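Local coordinates for envelope glycoprotein (Bourbon virus, PDB 5ZKX) that probably drives fusion of the viral and host membranes as a class III-type trimeric envelope glycoprotein, captured here in its postfusion form, at residues A281-V284 / Y285-N288; S430-A433 / L434-M438. All coordinates share one frame; numbering follows the deposited sequence.

Contact 1 of 2, residues A281-V284 / Y285-N288; sequences AASV and YDVN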
ATOM      1  N   ALA A 281       3.973   6.020  -4.064  1.00 29.00           N
ATOM      2  CA  ALA A 281       3.617   4.755  -3.450  1.00 27.01           C
ATOM      3  C   ALA A 281       3.071   4.971  -2.043  1.00 27.98           C
ATOM      4  O   ALA A 281       3.259   6.024  -1.426  1.00 29.13           O
ATOM      5  CB  ALA A 281       4.828   3.824  -3.410  1.00 31.30           C
ATOM      6  N   ALA A 282       2.375   3.956  -1.544  1.00 22.26           N
ATOM      7  CA  ALA A 282       1.867   3.970  -0.182  1.00 19.20           C
ATOM      8  C   ALA A 282       2.861   3.282   0.740  1.00 17.41           C
ATOM      9  O   ALA A 282       3.418   2.236   0.402  1.00 24.09           O
ATOM     10  CB  ALA A 282       0.506   3.279  -0.107  1.00 17.16           C
ATOM     11  N   SER A 283       3.084   3.877   1.906  1.00 12.22           N
ATOM     12  CA  SER A 283       4.080   3.349   2.820  1.00 13.48           C
ATOM     13  C   SER A 283       3.525   2.166   3.607  1.00 18.02           C
ATOM     14  O   SER A 283       2.313   2.004   3.772  1.00 17.47           O
ATOM     15  CB  SER A 283       4.556   4.436   3.783  1.00 16.27           C
ATOM     16  OG  SER A 283       3.593   4.680   4.790  1.00 17.20           O
ATOM     17  N   VAL A 284       4.448   1.328   4.092  1.00 21.21           N
ATOM     18  CA  VAL A 284       4.097   0.225   4.984  1.00 16.18           C
ATOM     19  C   VAL A 284       3.290   0.731   6.167  1.00 19.83           C
ATOM     20  O   VAL A 284       2.389   0.042   6.661  1.00 19.11           O
ATOM     21  CB  VAL A 284       5.379  -0.506   5.440  1.00 19.48           C
ATOM     22  CG1 VAL A 284       5.116  -1.379   6.661  1.00 15.02           C
ATOM     23  CG2 VAL A 284       5.953  -1.334   4.302  1.00 19.35           C
ATOM     24  N   TYR A 285       3.586   1.948   6.631  1.00 18.71           N
ATOM     25  CA  TYR A 285       2.856   2.505   7.761  1.00 15.37           C
ATOM     26  C   TYR A 285       1.413   2.816   7.392  1.00 15.48           C
ATOM     27  O   TYR A 285       0.506   2.640   8.213  1.00 16.17           O
ATOM     28  CB  TYR A 285       3.559   3.759   8.270  1.00 15.80           C
ATOM     29  CG  TYR A 285       2.881   4.344   9.480  1.00 17.54           C
ATOM     30  CD1 TYR A 285       1.937   5.348   9.346  1.00 13.88           C
ATOM     31  CD2 TYR A 285       3.169   3.875  10.754  1.00 18.28           C
ATOM     32  CE1 TYR A 285       1.304   5.877  10.438  1.00 16.26           C
ATOM     33  CE2 TYR A 285       2.538   4.404  11.865  1.00 18.47           C
ATOM     34  CZ  TYR A 285       1.604   5.404  11.698  1.00 17.73           C
ATOM     35  OH  TYR A 285       0.960   5.946  12.785  1.00 19.93           O
ATOM     36  N   ASP A 286       1.180   3.291   6.168  1.00 18.26           N
ATOM     37  CA  ASP A 286      -0.184   3.567   5.731  1.00 18.32           C
ATOM     38  C   ASP A 286      -1.018   2.293   5.717  1.00 20.98           C
ATOM     39  O   ASP A 286      -2.148   2.271   6.217  1.00 20.80           O
ATOM     40  CB  ASP A 286      -0.170   4.216   4.346  1.00 16.54           C
ATOM     41  CG  ASP A 286       0.468   5.585   4.354  1.00 18.95           C
ATOM     42  OD1 ASP A 286       0.728   6.112   5.454  1.00 20.73           O
ATOM     43  OD2 ASP A 286       0.707   6.138   3.261  1.00 22.08           O
ATOM     44  N   VAL A 287      -0.468   1.216   5.153  1.00 24.19           N
ATOM     45  CA  VAL A 287      -1.203  -0.040   5.070  1.00 19.49           C
ATOM     46  C   VAL A 287      -1.423  -0.624   6.460  1.00 23.41           C
ATOM     47  O   VAL A 287      -2.488  -1.182   6.752  1.00 26.35           O
ATOM     48  CB  VAL A 287      -0.466  -1.019   4.140  1.00 21.30           C
ATOM     49  CG1 VAL A 287      -1.143  -2.383   4.136  1.00 20.31           C
ATOM     50  CG2 VAL A 287      -0.423  -0.457   2.735  1.00 21.31           C
ATOM     51  N   ASN A 288      -0.428  -0.496   7.342  1.00 18.67           N
ATOM     52  CA  ASN A 288      -0.606  -0.938   8.721  1.00 16.87           C
ATOM     53  C   ASN A 288      -1.662  -0.110   9.445  1.00 18.52           C
ATOM     54  O   ASN A 288      -2.320  -0.614  10.363  1.00 22.60           O
ATOM     55  CB  ASN A 288       0.727  -0.882   9.467  1.00 16.57           C
ATOM     56  CG  ASN A 288       1.543  -2.154   9.302  1.00 15.85           C
ATOM     57  OD1 ASN A 288       1.027  -3.185   8.879  1.00 14.87           O
ATOM     58  ND2 ASN A 288       2.824  -2.085   9.640  1.00 17.10           N
TER
HETATM   59  O   HOH W   1       3.282   7.099   5.588  1.00  7.15           O
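Ser283 stands at the N-cap position of helix 284-329, the long helix that each subunit contributes to the postfusion trimer, and accepts the backbone N-H of Asp286 in the first turn. The bond from Asp286 N to Ser283 OG is 3.1 Å long, with an N-H...O angle of 152°. The serine's chi1 of 76° holds OG between its own N and carbonyl carbon, facing the N-H of Asp286. The carboxylate of Asp286 folds back over the serine, and a water joins the two: it accepts from Ser283 OG at 2.6 Å and donates to Asp286 OD1 at 2.7 Å. The other oxygen, OD2, takes backbone N-H groups of Glu415 and Gly416 of the second subunit, which ties the capped end to the trimer interface. This is an N-cap in standard form: beyond the serine hydroxyl, main-chain bonding takes over, with Val287 N on Ser283 O (3.2 Å) and Asn288 N on Val284 O (2.9 Å). One turn apart, Val284 and Asn288 lie alongside each other and point the same way, CG1 of the valine 3.8 Å from ND2 of the asparagine. That ND2 also makes a weak hydrogen bond to Glu277 of the second subunit, while Val284 packs on Val414 of the third.

Contact 2 of 2, residues S430-A433 / L434-M438; sequences SKQA and LLDTM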
ATOM      1  N   SER A 430      17.172   2.422 -19.506  1.00 25.28           N
ATOM      2  CA  SER A 430      18.012   2.905 -20.597  1.00 20.57           C
ATOM      3  C   SER A 430      18.824   4.121 -20.170  1.00 26.54           C
ATOM      4  O   SER A 430      20.026   4.208 -20.446  1.00 27.80           O
ATOM      5  CB  SER A 430      17.139   3.234 -21.807  1.00 20.28           C
ATOM      6  OG  SER A 430      17.682   4.315 -22.536  1.00 25.06           O
ATOM      7  N   LYS A 431      18.181   5.072 -19.489  1.00 26.63           N
ATOM      8  CA  LYS A 431      18.892   6.254 -19.015  1.00 26.03           C
ATOM      9  C   LYS A 431      19.955   5.882 -17.992  1.00 25.46           C
ATOM     10  O   LYS A 431      21.045   6.464 -17.978  1.00 26.47           O
ATOM     11  CB  LYS A 431      17.905   7.255 -18.420  1.00 24.86           C
ATOM     12  CG  LYS A 431      16.889   7.783 -19.414  1.00 23.34           C
ATOM     13  CD  LYS A 431      16.045   8.893 -18.807  1.00 28.08           C
ATOM     14  CE  LYS A 431      15.075   9.464 -19.833  1.00 36.50           C
ATOM     15  NZ  LYS A 431      14.078  10.388 -19.223  1.00 41.97           N
ATOM     16  N   GLN A 432      19.650   4.920 -17.122  1.00 24.06           N
ATOM     17  CA  GLN A 432      20.635   4.471 -16.145  1.00 23.49           C
ATOM     18  C   GLN A 432      21.812   3.792 -16.831  1.00 26.15           C
ATOM     19  O   GLN A 432      22.958   3.919 -16.383  1.00 28.42           O
ATOM     20  CB  GLN A 432      19.974   3.531 -15.136  1.00 22.49           C
ATOM     21  CG  GLN A 432      20.888   3.081 -14.008  1.00 27.44           C
ATOM     22  CD  GLN A 432      21.459   4.241 -13.217  1.00 27.52           C
ATOM     23  OE1 GLN A 432      22.668   4.333 -13.023  1.00 32.65           O
ATOM     24  NE2 GLN A 432      20.589   5.131 -12.756  1.00 26.37           N
ATOM     25  N   ALA A 433      21.550   3.073 -17.924  1.00 21.83           N
ATOM     26  CA  ALA A 433      22.630   2.440 -18.671  1.00 21.01           C
ATOM     27  C   ALA A 433      23.533   3.483 -19.319  1.00 22.28           C
ATOM     28  O   ALA A 433      24.755   3.304 -19.374  1.00 21.63           O
ATOM     29  CB  ALA A 433      22.055   1.495 -19.724  1.00 19.56           C
ATOM     30  N   LEU A 434      22.949   4.577 -19.812  1.00 26.61           N
ATOM     31  CA  LEU A 434      23.756   5.656 -20.368  1.00 24.18           C
ATOM     32  C   LEU A 434      24.664   6.263 -19.308  1.00 27.34           C
ATOM     33  O   LEU A 434      25.840   6.535 -19.568  1.00 30.36           O
ATOM     34  CB  LEU A 434      22.855   6.728 -20.977  1.00 25.32           C
ATOM     35  CG  LEU A 434      23.580   7.934 -21.575  1.00 25.75           C
ATOM     36  CD1 LEU A 434      24.400   7.513 -22.780  1.00 21.63           C
ATOM     37  CD2 LEU A 434      22.590   9.025 -21.954  1.00 23.27           C
ATOM     38  N   LEU A 435      24.136   6.479 -18.102  1.00 28.58           N
ATOM     39  CA  LEU A 435      24.982   6.929 -17.003  1.00 23.36           C
ATOM     40  C   LEU A 435      26.091   5.926 -16.725  1.00 26.03           C
ATOM     41  O   LEU A 435      27.248   6.310 -16.521  1.00 31.65           O
ATOM     42  CB  LEU A 435      24.141   7.150 -15.746  1.00 23.54           C
ATOM     43  CG  LEU A 435      23.273   8.407 -15.695  1.00 30.04           C
ATOM     44  CD1 LEU A 435      22.469   8.431 -14.407  1.00 29.11           C
ATOM     45  CD2 LEU A 435      24.118   9.667 -15.824  1.00 27.40           C
ATOM     46  N   ASP A 436      25.758   4.634 -16.725  1.00 28.02           N
ATOM     47  CA  ASP A 436      26.746   3.615 -16.383  1.00 27.62           C
ATOM     48  C   ASP A 436      27.863   3.548 -17.417  1.00 26.09           C
ATOM     49  O   ASP A 436      29.023   3.309 -17.066  1.00 26.43           O
ATOM     50  CB  ASP A 436      26.070   2.251 -16.245  1.00 26.81           C
ATOM     51  CG  ASP A 436      25.385   2.069 -14.905  1.00 32.82           C
ATOM     52  OD1 ASP A 436      25.368   3.025 -14.101  1.00 29.90           O
ATOM     53  OD2 ASP A 436      24.862   0.963 -14.657  1.00 36.24           O
ATOM     54  N   THR A 437      27.540   3.756 -18.695  1.00 29.97           N
ATOM     55  CA  THR A 437      28.550   3.634 -19.738  1.00 29.57           C
ATOM     56  C   THR A 437      29.389   4.895 -19.904  1.00 30.76           C
ATOM     57  O   THR A 437      30.494   4.816 -20.451  1.00 33.58           O
ATOM     58  CB  THR A 437      27.897   3.269 -21.078  1.00 30.56           C
ATOM     59  OG1 THR A 437      28.913   2.976 -22.043  1.00 31.78           O
ATOM     60  CG2 THR A 437      27.044   4.412 -21.598  1.00 29.87           C
ATOM     61  N   MET A 438      28.904   6.044 -19.433  1.00 19.57           N
ATOM     62  CA  MET A 438      29.590   7.315 -19.607  1.00 18.37           C
ATOM     63  C   MET A 438      30.466   7.697 -18.415  1.00 20.98           C
ATOM     64  O   MET A 438      30.754   8.883 -18.235  1.00 21.99           O
ATOM     65  CB  MET A 438      28.574   8.431 -19.864  1.00 22.58           C
ATOM     66  CG  MET A 438      27.805   8.305 -21.167  1.00 23.47           C
ATOM     67  SD  MET A 438      28.826   8.606 -22.612  1.00 18.67           S
ATOM     68  CE  MET A 438      29.404  10.260 -22.275  1.00 20.40           C
TER
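Four successive i-to-i+4 hydrogen bonds carry the backbone through the last turns of helix 422-437, from Leu434 N to Ser430 O (3.0 Å), Leu435 N to Lys431 O (3.1 Å), Asp436 N to Gln432 O (2.9 Å) and Thr437 N to Ala433 O (2.9 Å). The series then fades: Met438 N makes only weak bonds, to Leu434 O and Leu435 O, as that residue leaves helical geometry. Among the side chains, the spacing of three and four residues sets who meets whom. Leu435 CB lies 3.5 Å from Gln432 O, and the two side chains cross at about a right angle. Asp436 leans back along the helix; its chi1 of -80° sets CG beside its own backbone N, which brings CG to 3.4 Å from Gln432 O. One residue on, Thr437 places its methyl CG2 3.4 Å from Ala433 O, while its hydroxyl bonds to the backbone oxygen of Leu123. One face of the helix rests on the sheet of its own chain: Ser430 on Tyr48 of strand 44-58 and Phe188 of strand 188-192, Ala433 and Leu434 on Arg142 of strand 134-148. The helix thus lies between that sheet and the same helix of the neighbouring subunits, Leu435 packing on Gln432 of the second subunit, and Gln432 and Asp436 on Leu435 of the third.

Contact 1 comes first along the chain, at the start of helix 284-329, and contact 2 much later, at the end of helix 422-437. Their centres lie 32 Å apart and their nearest atoms about 18 Å, so neither touches the other. Between them the chain runs along helix 284-329, through strands 342-346 and 352-356 and an unmodelled part (358-392). The part just before helix 422-437, with Val414, Glu415 and Gly416, meets contact 1 of neighbouring subunits, so the link is made between subunits. Both sites also face the other two subunits. This arrangement is consistent with the postfusion hairpin of class III fusion proteins, in which a C-terminal segment packs back along the trimer.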